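Local coordinates for YerB protein (Bacillus subtilis, PDB 2PSB), which is a putative lipoprotein of unknown function that interacts with PcrA, a partnership not essential for viability or for repair of UV-induced lesions, at residues E164-T172 / K284-K292; Q229-S237 / D250-Q261. One frame throughout, in Å; residues are numbered along the deposited sequence.

Interaction 1: residues E164-T172 / K284-K292; sequences ETNPLLFQT and KWLPFVPGK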
ATOM      1  N   GLU A 164     -11.755   8.567 -14.109  1.00 43.74           N
ATOM      2  CA  GLU A 164     -10.492   8.246 -14.740  1.00 45.99           C
ATOM      3  C   GLU A 164      -9.395   8.829 -13.864  1.00 44.53           C
ATOM      4  O   GLU A 164      -9.533   9.939 -13.347  1.00 45.37           O
ATOM      5  CB  GLU A 164     -10.439   8.848 -16.146  1.00 48.74           C
ATOM      6  CG  GLU A 164     -11.541   8.333 -17.062  1.00 54.72           C
ATOM      7  CD  GLU A 164     -11.698   9.157 -18.330  1.00 57.94           C
ATOM      8  OE1 GLU A 164     -10.739   9.219 -19.131  1.00 59.78           O
ATOM      9  OE2 GLU A 164     -12.785   9.746 -18.521  1.00 58.62           O
ATOM     10  N   THR A 165      -8.317   8.078 -13.682  1.00 42.26           N
ATOM     11  CA  THR A 165      -7.217   8.556 -12.864  1.00 40.75           C
ATOM     12  C   THR A 165      -5.969   8.698 -13.735  1.00 39.21           C
ATOM     13  O   THR A 165      -5.735   7.888 -14.641  1.00 36.65           O
ATOM     14  CB  THR A 165      -6.963   7.603 -11.650  1.00 39.95           C
ATOM     15  OG1 THR A 165      -5.737   6.893 -11.827  1.00 41.98           O
ATOM     16  CG2 THR A 165      -8.102   6.599 -11.513  1.00 39.88           C
ATOM     17  N   ASN A 166      -5.191   9.752 -13.491  1.00 38.90           N
ATOM     18  CA  ASN A 166      -3.979   9.974 -14.271  1.00 38.67           C
ATOM     19  C   ASN A 166      -3.017   8.821 -14.007  1.00 36.97           C
ATOM     20  O   ASN A 166      -2.664   8.537 -12.857  1.00 36.74           O
ATOM     21  CB  ASN A 166      -3.326  11.309 -13.901  1.00 41.25           C
ATOM     22  CG  ASN A 166      -2.293  11.755 -14.930  1.00 44.76           C
ATOM     23  OD1 ASN A 166      -2.610  11.897 -16.115  1.00 48.61           O
ATOM     24  ND2 ASN A 166      -1.055  11.970 -14.488  1.00 45.56           N
ATOM     25  N   PRO A 167      -2.589   8.133 -15.074  1.00 35.19           N
ATOM     26  CA  PRO A 167      -1.670   6.994 -14.972  1.00 33.54           C
ATOM     27  C   PRO A 167      -0.281   7.322 -14.458  1.00 33.91           C
ATOM     28  O   PRO A 167       0.160   8.470 -14.494  1.00 34.44           O
ATOM     29  CB  PRO A 167      -1.624   6.464 -16.400  1.00 32.90           C
ATOM     30  CG  PRO A 167      -1.787   7.701 -17.214  1.00 33.68           C
ATOM     31  CD  PRO A 167      -2.901   8.427 -16.484  1.00 33.45           C
ATOM     32  N   LEU A 168       0.400   6.295 -13.967  1.00 32.74           N
ATOM     33  CA  LEU A 168       1.761   6.445 -13.501  1.00 32.95           C
ATOM     34  C   LEU A 168       2.643   6.413 -14.742  1.00 31.59           C
ATOM     35  O   LEU A 168       2.150   6.251 -15.860  1.00 30.91           O
ATOM     36  CB  LEU A 168       2.136   5.298 -12.556  1.00 32.31           C
ATOM     37  CG  LEU A 168       1.726   5.442 -11.088  1.00 30.37           C
ATOM     38  CD1 LEU A 168       0.353   6.075 -10.966  1.00 32.55           C
ATOM     39  CD2 LEU A 168       1.755   4.065 -10.445  1.00 32.07           C
ATOM     40  N   LEU A 169       3.941   6.576 -14.539  1.00 32.47           N
ATOM     41  CA  LEU A 169       4.895   6.568 -15.628  1.00 33.59           C
ATOM     42  C   LEU A 169       5.554   5.201 -15.683  1.00 35.38           C
ATOM     43  O   LEU A 169       6.162   4.755 -14.705  1.00 34.79           O
ATOM     44  CB  LEU A 169       5.961   7.645 -15.413  1.00 33.31           C
ATOM     45  CG  LEU A 169       7.017   7.793 -16.513  1.00 33.92           C
ATOM     46  CD1 LEU A 169       6.349   8.281 -17.794  1.00 30.28           C
ATOM     47  CD2 LEU A 169       8.106   8.771 -16.068  1.00 32.59           C
ATOM     48  N   PHE A 170       5.440   4.549 -16.836  1.00 36.07           N
ATOM     49  CA  PHE A 170       6.003   3.218 -17.037  1.00 37.90           C
ATOM     50  C   PHE A 170       7.019   3.202 -18.173  1.00 41.27           C
ATOM     51  O   PHE A 170       7.024   4.096 -19.023  1.00 42.49           O
ATOM     52  CB  PHE A 170       4.878   2.225 -17.334  1.00 33.07           C
ATOM     53  CG  PHE A 170       3.972   1.981 -16.165  1.00 34.42           C
ATOM     54  CD1 PHE A 170       4.386   1.173 -15.109  1.00 32.89           C
ATOM     55  CD2 PHE A 170       2.728   2.596 -16.087  1.00 33.18           C
ATOM     56  CE1 PHE A 170       3.576   0.985 -13.988  1.00 31.66           C
ATOM     57  CE2 PHE A 170       1.908   2.413 -14.970  1.00 31.87           C
ATOM     58  CZ  PHE A 170       2.333   1.609 -13.921  1.00 30.96           C
ATOM     59  N   GLN A 171       7.878   2.187 -18.184  1.00 42.74           N
ATOM     60  CA  GLN A 171       8.885   2.061 -19.228  1.00 47.43           C
ATOM     61  C   GLN A 171       8.507   1.010 -20.273  1.00 50.32           C
ATOM     62  O   GLN A 171       7.441   0.397 -20.202  1.00 49.56           O
ATOM     63  CB  GLN A 171      10.244   1.718 -18.618  1.00 47.84           C
ATOM     64  CG  GLN A 171      10.249   0.460 -17.785  1.00 50.21           C
ATOM     65  CD  GLN A 171      11.648  -0.029 -17.498  1.00 51.21           C
ATOM     66  OE1 GLN A 171      12.404  -0.344 -18.415  1.00 51.67           O
ATOM     67  NE2 GLN A 171      12.003  -0.097 -16.223  1.00 52.49           N
ATOM     68  N   THR A 172       9.392   0.818 -21.253  1.00 20.00           N
ATOM     69  CA  THR A 172       9.189  -0.139 -22.332  1.00 20.00           C
ATOM     70  C   THR A 172      10.475  -0.897 -22.646  1.00 20.00           C
ATOM     71  O   THR A 172      11.003  -1.639 -21.806  1.00 56.08           O
ATOM     72  CB  THR A 172       8.672   0.572 -23.595  1.00 20.00           C
ATOM     73  OG1 THR A 172       8.604  -0.361 -24.679  1.00 20.00           O
ATOM     74  CG2 THR A 172       9.684   1.599 -24.081  1.00 20.00           C
ATOM     75  N   LYS A 284      14.945  14.097 -13.519  1.00 40.14           N
ATOM     76  CA  LYS A 284      13.864  13.440 -14.243  1.00 39.97           C
ATOM     77  C   LYS A 284      13.201  12.333 -13.446  1.00 37.94           C
ATOM     78  O   LYS A 284      13.799  11.746 -12.547  1.00 37.66           O
ATOM     79  CB  LYS A 284      14.357  12.884 -15.578  1.00 41.91           C
ATOM     80  CG  LYS A 284      15.638  12.083 -15.491  1.00 46.61           C
ATOM     81  CD  LYS A 284      16.058  11.568 -16.860  1.00 48.78           C
ATOM     82  CE  LYS A 284      16.168  12.691 -17.885  1.00 50.41           C
ATOM     83  NZ  LYS A 284      16.616  12.174 -19.213  1.00 49.25           N
ATOM     84  N   TRP A 285      11.942  12.078 -13.776  1.00 36.30           N
ATOM     85  CA  TRP A 285      11.159  11.029 -13.135  1.00 34.65           C
ATOM     86  C   TRP A 285      11.697   9.687 -13.609  1.00 34.63           C
ATOM     87  O   TRP A 285      11.989   9.511 -14.797  1.00 34.90           O
ATOM     88  CB  TRP A 285       9.697  11.088 -13.579  1.00 34.58           C
ATOM     89  CG  TRP A 285       8.912  12.288 -13.175  1.00 35.43           C
ATOM     90  CD1 TRP A 285       9.379  13.558 -12.953  1.00 35.31           C
ATOM     91  CD2 TRP A 285       7.492  12.347 -13.016  1.00 35.25           C
ATOM     92  NE1 TRP A 285       8.329  14.400 -12.671  1.00 33.43           N
ATOM     93  CE2 TRP A 285       7.161  13.685 -12.702  1.00 35.01           C
ATOM     94  CE3 TRP A 285       6.465  11.396 -13.109  1.00 37.26           C
ATOM     95  CZ2 TRP A 285       5.837  14.101 -12.479  1.00 35.54           C
ATOM     96  CZ3 TRP A 285       5.146  11.805 -12.887  1.00 38.18           C
ATOM     97  CH2 TRP A 285       4.846  13.151 -12.574  1.00 37.08           C
ATOM     98  N   LEU A 286      11.833   8.747 -12.682  1.00 33.03           N
ATOM     99  CA  LEU A 286      12.261   7.405 -13.033  1.00 32.44           C
ATOM    100  C   LEU A 286      10.954   6.652 -13.291  1.00 32.76           C
ATOM    101  O   LEU A 286      10.016   6.760 -12.511  1.00 32.66           O
ATOM    102  CB  LEU A 286      13.015   6.770 -11.868  1.00 31.74           C
ATOM    103  CG  LEU A 286      14.439   7.296 -11.699  1.00 32.32           C
ATOM    104  CD1 LEU A 286      14.997   6.865 -10.354  1.00 31.07           C
ATOM    105  CD2 LEU A 286      15.300   6.781 -12.845  1.00 31.53           C
ATOM    106  N   PRO A 287      10.862   5.910 -14.407  1.00 33.41           N
ATOM    107  CA  PRO A 287       9.617   5.178 -14.666  1.00 33.36           C
ATOM    108  C   PRO A 287       9.561   3.830 -13.927  1.00 33.74           C
ATOM    109  O   PRO A 287      10.570   3.358 -13.405  1.00 33.82           O
ATOM    110  CB  PRO A 287       9.644   5.000 -16.180  1.00 33.06           C
ATOM    111  CG  PRO A 287      11.089   4.775 -16.440  1.00 29.61           C
ATOM    112  CD  PRO A 287      11.762   5.840 -15.574  1.00 32.97           C
ATOM    113  N   PHE A 288       8.375   3.228 -13.888  1.00 34.60           N
ATOM    114  CA  PHE A 288       8.186   1.919 -13.257  1.00 32.00           C
ATOM    115  C   PHE A 288       8.017   0.891 -14.364  1.00 33.19           C
ATOM    116  O   PHE A 288       7.611   1.227 -15.485  1.00 31.51           O
ATOM    117  CB  PHE A 288       6.909   1.849 -12.402  1.00 30.81           C
ATOM    118  CG  PHE A 288       6.960   2.632 -11.122  1.00 30.06           C
ATOM    119  CD1 PHE A 288       8.111   2.665 -10.336  1.00 30.86           C
ATOM    120  CD2 PHE A 288       5.830   3.310 -10.676  1.00 30.65           C
ATOM    121  CE1 PHE A 288       8.126   3.367  -9.116  1.00 29.20           C
ATOM    122  CE2 PHE A 288       5.835   4.011  -9.462  1.00 30.96           C
ATOM    123  CZ  PHE A 288       6.982   4.038  -8.682  1.00 26.91           C
ATOM    124  N   VAL A 289       8.324  -0.362 -14.033  1.00 32.71           N
ATOM    125  CA  VAL A 289       8.169  -1.490 -14.946  1.00 31.14           C
ATOM    126  C   VAL A 289       6.689  -1.871 -14.888  1.00 29.84           C
ATOM    127  O   VAL A 289       6.116  -1.955 -13.810  1.00 28.67           O
ATOM    128  CB  VAL A 289       8.985  -2.724 -14.458  1.00 33.83           C
ATOM    129  CG1 VAL A 289       8.507  -3.983 -15.172  1.00 32.52           C
ATOM    130  CG2 VAL A 289      10.481  -2.505 -14.689  1.00 31.26           C
ATOM    131  N   PRO A 290       6.053  -2.123 -16.041  1.00 32.58           N
ATOM    132  CA  PRO A 290       4.631  -2.492 -15.974  1.00 32.24           C
ATOM    133  C   PRO A 290       4.368  -3.632 -14.972  1.00 31.50           C
ATOM    134  O   PRO A 290       5.086  -4.629 -14.950  1.00 30.55           O
ATOM    135  CB  PRO A 290       4.313  -2.903 -17.410  1.00 31.84           C
ATOM    136  CG  PRO A 290       5.249  -2.066 -18.225  1.00 32.00           C
ATOM    137  CD  PRO A 290       6.542  -2.115 -17.433  1.00 31.65           C
ATOM    138  N   GLY A 291       3.348  -3.474 -14.130  1.00 32.20           N
ATOM    139  CA  GLY A 291       3.035  -4.509 -13.156  1.00 31.68           C
ATOM    140  C   GLY A 291       2.762  -3.975 -11.761  1.00 31.61           C
ATOM    141  O   GLY A 291       2.474  -2.794 -11.583  1.00 31.45           O
ATOM    142  N   LYS A 292       2.840  -4.851 -10.769  1.00 30.90           N
ATOM    143  CA  LYS A 292       2.601  -4.450  -9.396  1.00 30.63           C
ATOM    144  C   LYS A 292       3.808  -3.756  -8.768  1.00 29.75           C
ATOM    145  O   LYS A 292       4.969  -4.086  -9.062  1.00 29.78           O
ATOM    146  CB  LYS A 292       2.206  -5.659  -8.548  1.00 34.02           C
ATOM    147  CG  LYS A 292       0.715  -6.006  -8.577  1.00 37.72           C
ATOM    148  CD  LYS A 292       0.262  -6.570  -9.906  1.00 39.40           C
ATOM    149  CE  LYS A 292      -1.184  -7.093  -9.842  1.00 41.94           C
ATOM    150  NZ  LYS A 292      -2.239  -6.023  -9.785  1.00 41.71           N
TER

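Interaction 2: residues Q229-S237 / D250-Q261; sequences QNIFIVEAS and DLESGGKGLLFQ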
ATOM      1  N   GLN A 229       6.579  -6.059  -9.505  1.00 33.71           N
ATOM      2  CA  GLN A 229       7.667  -5.778 -10.428  1.00 32.30           C
ATOM      3  C   GLN A 229       8.508  -4.561 -10.077  1.00 32.51           C
ATOM      4  O   GLN A 229       9.443  -4.238 -10.796  1.00 31.28           O
ATOM      5  CB  GLN A 229       7.115  -5.638 -11.850  1.00 33.52           C
ATOM      6  CG  GLN A 229       6.759  -6.963 -12.519  1.00 31.80           C
ATOM      7  CD  GLN A 229       5.492  -7.602 -11.967  1.00 33.41           C
ATOM      8  OE1 GLN A 229       5.254  -8.798 -12.162  1.00 35.79           O
ATOM      9  NE2 GLN A 229       4.675  -6.814 -11.280  1.00 32.75           N
ATOM     10  N   ASN A 230       8.167  -3.890  -8.978  1.00 31.82           N
ATOM     11  CA  ASN A 230       8.911  -2.714  -8.524  1.00 30.80           C
ATOM     12  C   ASN A 230       8.945  -2.623  -6.999  1.00 30.31           C
ATOM     13  O   ASN A 230       7.920  -2.806  -6.337  1.00 32.37           O
ATOM     14  CB  ASN A 230       8.295  -1.398  -9.054  1.00 31.44           C
ATOM     15  CG  ASN A 230       7.956  -1.446 -10.540  1.00 30.85           C
ATOM     16  OD1 ASN A 230       6.960  -2.039 -10.939  1.00 32.65           O
ATOM     17  ND2 ASN A 230       8.785  -0.818 -11.359  1.00 28.49           N
ATOM     18  N   ILE A 231      10.125  -2.363  -6.443  1.00 28.31           N
ATOM     19  CA  ILE A 231      10.262  -2.188  -5.008  1.00 27.76           C
ATOM     20  C   ILE A 231      10.796  -0.758  -4.880  1.00 30.28           C
ATOM     21  O   ILE A 231      11.898  -0.434  -5.355  1.00 30.55           O
ATOM     22  CB  ILE A 231      11.280  -3.150  -4.342  1.00 28.54           C
ATOM     23  CG1 ILE A 231      11.107  -4.594  -4.839  1.00 28.80           C
ATOM     24  CG2 ILE A 231      11.098  -3.074  -2.829  1.00 26.33           C
ATOM     25  CD1 ILE A 231       9.747  -5.222  -4.587  1.00 27.69           C
ATOM     26  N   PHE A 232      10.007   0.088  -4.232  1.00 28.30           N
ATOM     27  CA  PHE A 232      10.339   1.483  -4.065  1.00 28.91           C
ATOM     28  C   PHE A 232      10.481   1.824  -2.584  1.00 31.31           C
ATOM     29  O   PHE A 232       9.478   1.964  -1.872  1.00 33.51           O
ATOM     30  CB  PHE A 232       9.234   2.315  -4.715  1.00 27.46           C
ATOM     31  CG  PHE A 232       9.515   3.787  -4.757  1.00 27.42           C
ATOM     32  CD1 PHE A 232      10.813   4.277  -4.609  1.00 24.72           C
ATOM     33  CD2 PHE A 232       8.481   4.689  -4.998  1.00 27.60           C
ATOM     34  CE1 PHE A 232      11.067   5.638  -4.697  1.00 25.57           C
ATOM     35  CE2 PHE A 232       8.731   6.054  -5.089  1.00 28.46           C
ATOM     36  CZ  PHE A 232      10.031   6.527  -4.939  1.00 26.72           C
ATOM     37  N   ILE A 233      11.725   1.952  -2.129  1.00 31.75           N
ATOM     38  CA  ILE A 233      12.000   2.263  -0.732  1.00 31.80           C
ATOM     39  C   ILE A 233      12.121   3.767  -0.606  1.00 31.91           C
ATOM     40  O   ILE A 233      12.982   4.377  -1.228  1.00 30.93           O
ATOM     41  CB  ILE A 233      13.307   1.552  -0.258  1.00 33.83           C
ATOM     42  CG1 ILE A 233      13.146   0.042  -0.458  1.00 33.41           C
ATOM     43  CG2 ILE A 233      13.603   1.877   1.219  1.00 31.14           C
ATOM     44  CD1 ILE A 233      14.393  -0.769  -0.205  1.00 38.60           C
ATOM     45  N   VAL A 234      11.234   4.358   0.191  1.00 32.33           N
ATOM     46  CA  VAL A 234      11.205   5.801   0.383  1.00 32.74           C
ATOM     47  C   VAL A 234      11.590   6.250   1.795  1.00 34.81           C
ATOM     48  O   VAL A 234      11.081   5.723   2.781  1.00 33.77           O
ATOM     49  CB  VAL A 234       9.795   6.336   0.014  1.00 33.09           C
ATOM     50  CG1 VAL A 234       9.627   7.778   0.441  1.00 33.47           C
ATOM     51  CG2 VAL A 234       9.589   6.217  -1.494  1.00 33.77           C
ATOM     52  N   GLU A 235      12.500   7.223   1.880  1.00 36.33           N
ATOM     53  CA  GLU A 235      12.949   7.749   3.169  1.00 35.83           C
ATOM     54  C   GLU A 235      12.208   9.028   3.494  1.00 36.66           C
ATOM     55  O   GLU A 235      12.398  10.048   2.842  1.00 37.38           O
ATOM     56  CB  GLU A 235      14.450   8.042   3.156  1.00 36.05           C
ATOM     57  CG  GLU A 235      14.987   8.471   4.525  1.00 36.43           C
ATOM     58  CD  GLU A 235      16.500   8.625   4.554  1.00 38.48           C
ATOM     59  OE1 GLU A 235      17.025   9.595   3.959  1.00 38.75           O
ATOM     60  OE2 GLU A 235      17.172   7.768   5.168  1.00 33.97           O
ATOM     61  N   ALA A 236      11.379   8.972   4.525  1.00 38.41           N
ATOM     62  CA  ALA A 236      10.580  10.120   4.927  1.00 38.86           C
ATOM     63  C   ALA A 236      10.728  10.396   6.417  1.00 39.68           C
ATOM     64  O   ALA A 236      10.825   9.469   7.220  1.00 39.07           O
ATOM     65  CB  ALA A 236       9.118   9.860   4.585  1.00 35.76           C
ATOM     66  N   SER A 237      10.728  11.678   6.779  1.00 40.19           N
ATOM     67  CA  SER A 237      10.870  12.077   8.171  1.00 42.25           C
ATOM     68  C   SER A 237       9.681  11.673   9.021  1.00 43.88           C
ATOM     69  O   SER A 237       8.542  12.049   8.739  1.00 45.58           O
ATOM     70  CB  SER A 237      11.050  13.587   8.285  1.00 40.89           C
ATOM     71  OG  SER A 237      12.146  14.025   7.512  1.00 44.44           O
ATOM     72  N   ASP A 250       6.411  13.056   7.170  1.00 42.73           N
ATOM     73  CA  ASP A 250       6.473  14.136   6.206  1.00 42.14           C
ATOM     74  C   ASP A 250       6.639  13.558   4.808  1.00 43.15           C
ATOM     75  O   ASP A 250       7.722  13.107   4.435  1.00 43.25           O
ATOM     76  CB  ASP A 250       7.642  15.068   6.533  1.00 44.30           C
ATOM     77  CG  ASP A 250       7.713  16.259   5.600  1.00 46.04           C
ATOM     78  OD1 ASP A 250       8.576  17.135   5.825  1.00 47.01           O
ATOM     79  OD2 ASP A 250       6.909  16.323   4.642  1.00 44.11           O
ATOM     80  N   LEU A 251       5.550  13.572   4.046  1.00 43.07           N
ATOM     81  CA  LEU A 251       5.540  13.055   2.683  1.00 43.51           C
ATOM     82  C   LEU A 251       5.513  14.176   1.661  1.00 44.10           C
ATOM     83  O   LEU A 251       5.100  13.965   0.525  1.00 43.70           O
ATOM     84  CB  LEU A 251       4.311  12.174   2.466  1.00 43.53           C
ATOM     85  CG  LEU A 251       4.272  10.845   3.211  1.00 41.89           C
ATOM     86  CD1 LEU A 251       2.936  10.159   2.956  1.00 41.78           C
ATOM     87  CD2 LEU A 251       5.433   9.983   2.753  1.00 40.32           C
ATOM     88  N   GLU A 252       5.962  15.360   2.055  1.00 45.36           N
ATOM     89  CA  GLU A 252       5.941  16.497   1.146  1.00 46.78           C
ATOM     90  C   GLU A 252       7.316  17.121   0.918  1.00 46.17           C
ATOM     91  O   GLU A 252       7.597  17.645  -0.159  1.00 46.28           O
ATOM     92  CB  GLU A 252       4.967  17.544   1.690  1.00 49.38           C
ATOM     93  CG  GLU A 252       4.403  18.489   0.651  1.00 52.81           C
ATOM     94  CD  GLU A 252       3.216  19.267   1.184  1.00 55.09           C
ATOM     95  OE1 GLU A 252       2.593  20.026   0.409  1.00 54.74           O
ATOM     96  OE2 GLU A 252       2.905  19.114   2.386  1.00 56.28           O
ATOM     97  N   SER A 253       8.175  17.044   1.929  1.00 47.14           N
ATOM     98  CA  SER A 253       9.519  17.614   1.854  1.00 46.65           C
ATOM     99  C   SER A 253      10.437  16.949   0.832  1.00 45.74           C
ATOM    100  O   SER A 253      11.494  17.492   0.503  1.00 45.27           O
ATOM    101  CB  SER A 253      10.182  17.558   3.234  1.00 48.78           C
ATOM    102  OG  SER A 253      11.501  18.090   3.202  1.00 52.60           O
ATOM    103  N   GLY A 254      10.037  15.782   0.327  1.00 43.96           N
ATOM    104  CA  GLY A 254      10.869  15.083  -0.639  1.00 42.51           C
ATOM    105  C   GLY A 254      12.044  14.457   0.090  1.00 42.46           C
ATOM    106  O   GLY A 254      12.197  14.639   1.294  1.00 42.28           O
ATOM    107  N   GLY A 255      12.883  13.720  -0.624  1.00 43.52           N
ATOM    108  CA  GLY A 255      14.016  13.093   0.029  1.00 41.93           C
ATOM    109  C   GLY A 255      14.660  12.032  -0.830  1.00 40.41           C
ATOM    110  O   GLY A 255      14.546  12.066  -2.050  1.00 41.19           O
ATOM    111  N   LYS A 256      15.327  11.073  -0.203  1.00 41.06           N
ATOM    112  CA  LYS A 256      16.003  10.023  -0.953  1.00 40.29           C
ATOM    113  C   LYS A 256      15.324   8.661  -0.900  1.00 39.20           C
ATOM    114  O   LYS A 256      14.443   8.421  -0.073  1.00 38.44           O
ATOM    115  CB  LYS A 256      17.444   9.899  -0.464  1.00 43.03           C
ATOM    116  CG  LYS A 256      17.576   9.829   1.044  1.00 44.52           C
ATOM    117  CD  LYS A 256      19.036   9.950   1.472  1.00 48.45           C
ATOM    118  CE  LYS A 256      19.622  11.317   1.132  1.00 47.75           C
ATOM    119  NZ  LYS A 256      19.558  11.648  -0.326  1.00 48.40           N
ATOM    120  N   GLY A 257      15.751   7.769  -1.789  1.00 37.35           N
ATOM    121  CA  GLY A 257      15.173   6.444  -1.828  1.00 37.90           C
ATOM    122  C   GLY A 257      15.898   5.502  -2.761  1.00 36.90           C
ATOM    123  O   GLY A 257      16.845   5.891  -3.432  1.00 37.55           O
ATOM    124  N   LEU A 258      15.434   4.258  -2.790  1.00 36.53           N
ATOM    125  CA  LEU A 258      15.998   3.201  -3.616  1.00 34.26           C
ATOM    126  C   LEU A 258      14.914   2.582  -4.478  1.00 33.34           C
ATOM    127  O   LEU A 258      13.795   2.373  -4.028  1.00 34.20           O
ATOM    128  CB  LEU A 258      16.604   2.113  -2.727  1.00 34.01           C
ATOM    129  CG  LEU A 258      17.979   2.317  -2.083  1.00 35.23           C
ATOM    130  CD1 LEU A 258      18.368   3.789  -2.003  1.00 35.55           C
ATOM    131  CD2 LEU A 258      17.938   1.690  -0.724  1.00 32.51           C
ATOM    132  N   LEU A 259      15.260   2.258  -5.713  1.00 33.43           N
ATOM    133  CA  LEU A 259      14.309   1.659  -6.629  1.00 31.63           C
ATOM    134  C   LEU A 259      14.866   0.355  -7.184  1.00 32.66           C
ATOM    135  O   LEU A 259      15.926   0.343  -7.809  1.00 33.50           O
ATOM    136  CB  LEU A 259      14.010   2.635  -7.766  1.00 28.01           C
ATOM    137  CG  LEU A 259      12.953   2.205  -8.783  1.00 28.53           C
ATOM    138  CD1 LEU A 259      11.577   1.990  -8.090  1.00 24.89           C
ATOM    139  CD2 LEU A 259      12.852   3.279  -9.852  1.00 26.12           C
ATOM    140  N   PHE A 260      14.146  -0.741  -6.940  1.00 33.55           N
ATOM    141  CA  PHE A 260      14.550  -2.064  -7.406  1.00 32.33           C
ATOM    142  C   PHE A 260      13.584  -2.615  -8.435  1.00 33.55           C
ATOM    143  O   PHE A 260      12.399  -2.824  -8.148  1.00 31.33           O
ATOM    144  CB  PHE A 260      14.610  -3.069  -6.255  1.00 32.40           C
ATOM    145  CG  PHE A 260      15.521  -2.674  -5.141  1.00 33.45           C
ATOM    146  CD1 PHE A 260      15.151  -1.684  -4.241  1.00 33.93           C
ATOM    147  CD2 PHE A 260      16.761  -3.301  -4.986  1.00 34.46           C
ATOM    148  CE1 PHE A 260      15.998  -1.320  -3.196  1.00 33.94           C
ATOM    149  CE2 PHE A 260      17.613  -2.944  -3.946  1.00 33.40           C
ATOM    150  CZ  PHE A 260      17.232  -1.952  -3.050  1.00 33.85           C
ATOM    151  N   GLN A 261      14.106  -2.869  -9.627  1.00 34.73           N
ATOM    152  CA  GLN A 261      13.322  -3.421 -10.719  1.00 37.98           C
ATOM    153  C   GLN A 261      14.267  -4.237 -11.604  1.00 39.99           C
ATOM    154  O   GLN A 261      15.416  -3.852 -11.806  1.00 42.20           O
ATOM    155  CB  GLN A 261      12.653  -2.287 -11.511  1.00 36.97           C
ATOM    156  CG  GLN A 261      13.427  -0.989 -11.478  1.00 37.16           C
ATOM    157  CD  GLN A 261      12.802   0.116 -12.320  1.00 37.21           C
ATOM    158  OE1 GLN A 261      11.630   0.469 -12.157  1.00 36.16           O
ATOM    159  NE2 GLN A 261      13.594   0.677 -13.218  1.00 38.58           N
TER
HETATM  160  O   HOH W   1      14.769  11.505   3.007  1.00 57.63           O
HETATM  161  O   HOH W   2      11.567  16.699   6.276  1.00 46.92           O
HETATM  162  O   HOH W   3      10.303  13.648   4.965  1.00 55.98           O

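Interaction 1: residues E164-T172 / K284-K292
Leu168 comes first, its CD2 methyl lying 4.2 Å from CD2 of Phe288, at the edge of that ring and near its plane. Leu169 turns toward the earlier residues of 284-292: with CG opposite the backbone nitrogen (chi1 -178°), its branch runs out between Trp285 and Pro287, CD2 resting 3.8 Å from CB of Trp285 and CG packing on CB of Pro287. The carbonyl of Leu169 accepts from the amide of Phe288, N to O 2.8 Å and nearly straight at 166°. This bond and its mate from Gln171 bracket Phe170, making a single backbone bridge to Phe288 between two segments that run almost at right angles. Phe170 CB leaves the backbone away from the partner, yet it already touches O of Phe288, and this oxygen also lies at the ring edge, near its plane, 3.2 Å from CD1; CD1 packs on CB of Phe288 as well. A serine here would probably leave CB of Phe288 and CA of Pro290 without their aromatic cover. Gln171 gives its N to O of Phe288 at 2.9 Å, a more bent bond of 144°; the same oxygen also lies 3.0 Å from CA of Phe170, a CA-H...O contact. The extended Gln171 side chain then carries its amide to CG2 of Val289, after CB has met CG of Pro287. The segment 164-172 belongs to the loop between helix 147-157 and strand 183-187. Its partner segment runs from the short strand 284-285 to the start of strand 293-298. Trp285 leans on strand 276-281, while Phe288 and Val289 touch Leu259 and Gln261 of strand 255-261.

Interaction 2: residues Q229-S237 / D250-Q261
Two antiparallel beta strands, 230-235 and 255-261, pair here within the DUF3048 C-terminal region, their axes 4.7 Å apart. Ile231 faces Phe260 and Ile233 faces Leu258 as hydrogen-bonded pairs; each exchanges two N-H...O bonds, all in the carbonyl planes, the straightest being Phe260 N to Ile231 O at 2.8 Å and 174°. Phe232 opposite Leu259 and Val234 opposite Gly257 are the non-hydrogen-bonded pairs, so the side chains alternate between two faces. On one, Ile231 and Phe260 meet at their CB atoms, and Ile233 CD1 comes within 3.4 Å of CE1 of Phe260. On the other, Phe232 has CG opposite its backbone nitrogen (chi1 -173°), which lays the ring beneath CG2 of Val234, 3.4 Å above the ring centre. Gly257 leaves room there: a CB would clash with O of Ile233. Phe232 and Val234 touch Ile277 of strand 276-281; Phe232 also meets Ile295 on the adjacent strand 293-298. Farther on, Glu235 and Lys256 run side by side; OE2 of Glu235 is held by the backbone N of Leu301. One water donates to both O and OE1 of Glu235 and accepts from N of Lys256. Beyond Lys256 the partner is Asp250, ending strand 247-250: its N bonds to O of Ser237 (2.8 Å), and a second water joins N of Ser237 to O of Asp250. Asp250 opens an Asx turn, OD2 taking N of Glu252 at 2.9 Å nearly along its C-O axis, and extends it to an Asx motif with N of Ser253 at 3.1 Å, from above the carboxylate plane.

Overall arrangement
The centres of the two contacts lie about 15 Å apart, and interaction 2 is nested along the chain inside the long loop that interaction 1 closes between 164-172 and 284-292. Interaction 2 is the more buried, a pairing of neighbouring strands; interaction 1 lies near one end of those strands, where the loop that follows helix 147-157 crosses the segment leading into strand 293-298. They meet directly: O of Lys292 probably accepts a hydrogen bond from N of Gln229 (2.6 Å), and Asn230 packs on Phe288 and Val289. Strand 293-298 also pairs with strand 230-240, so the 284-292 segment ties the loop crossing to the strand pair.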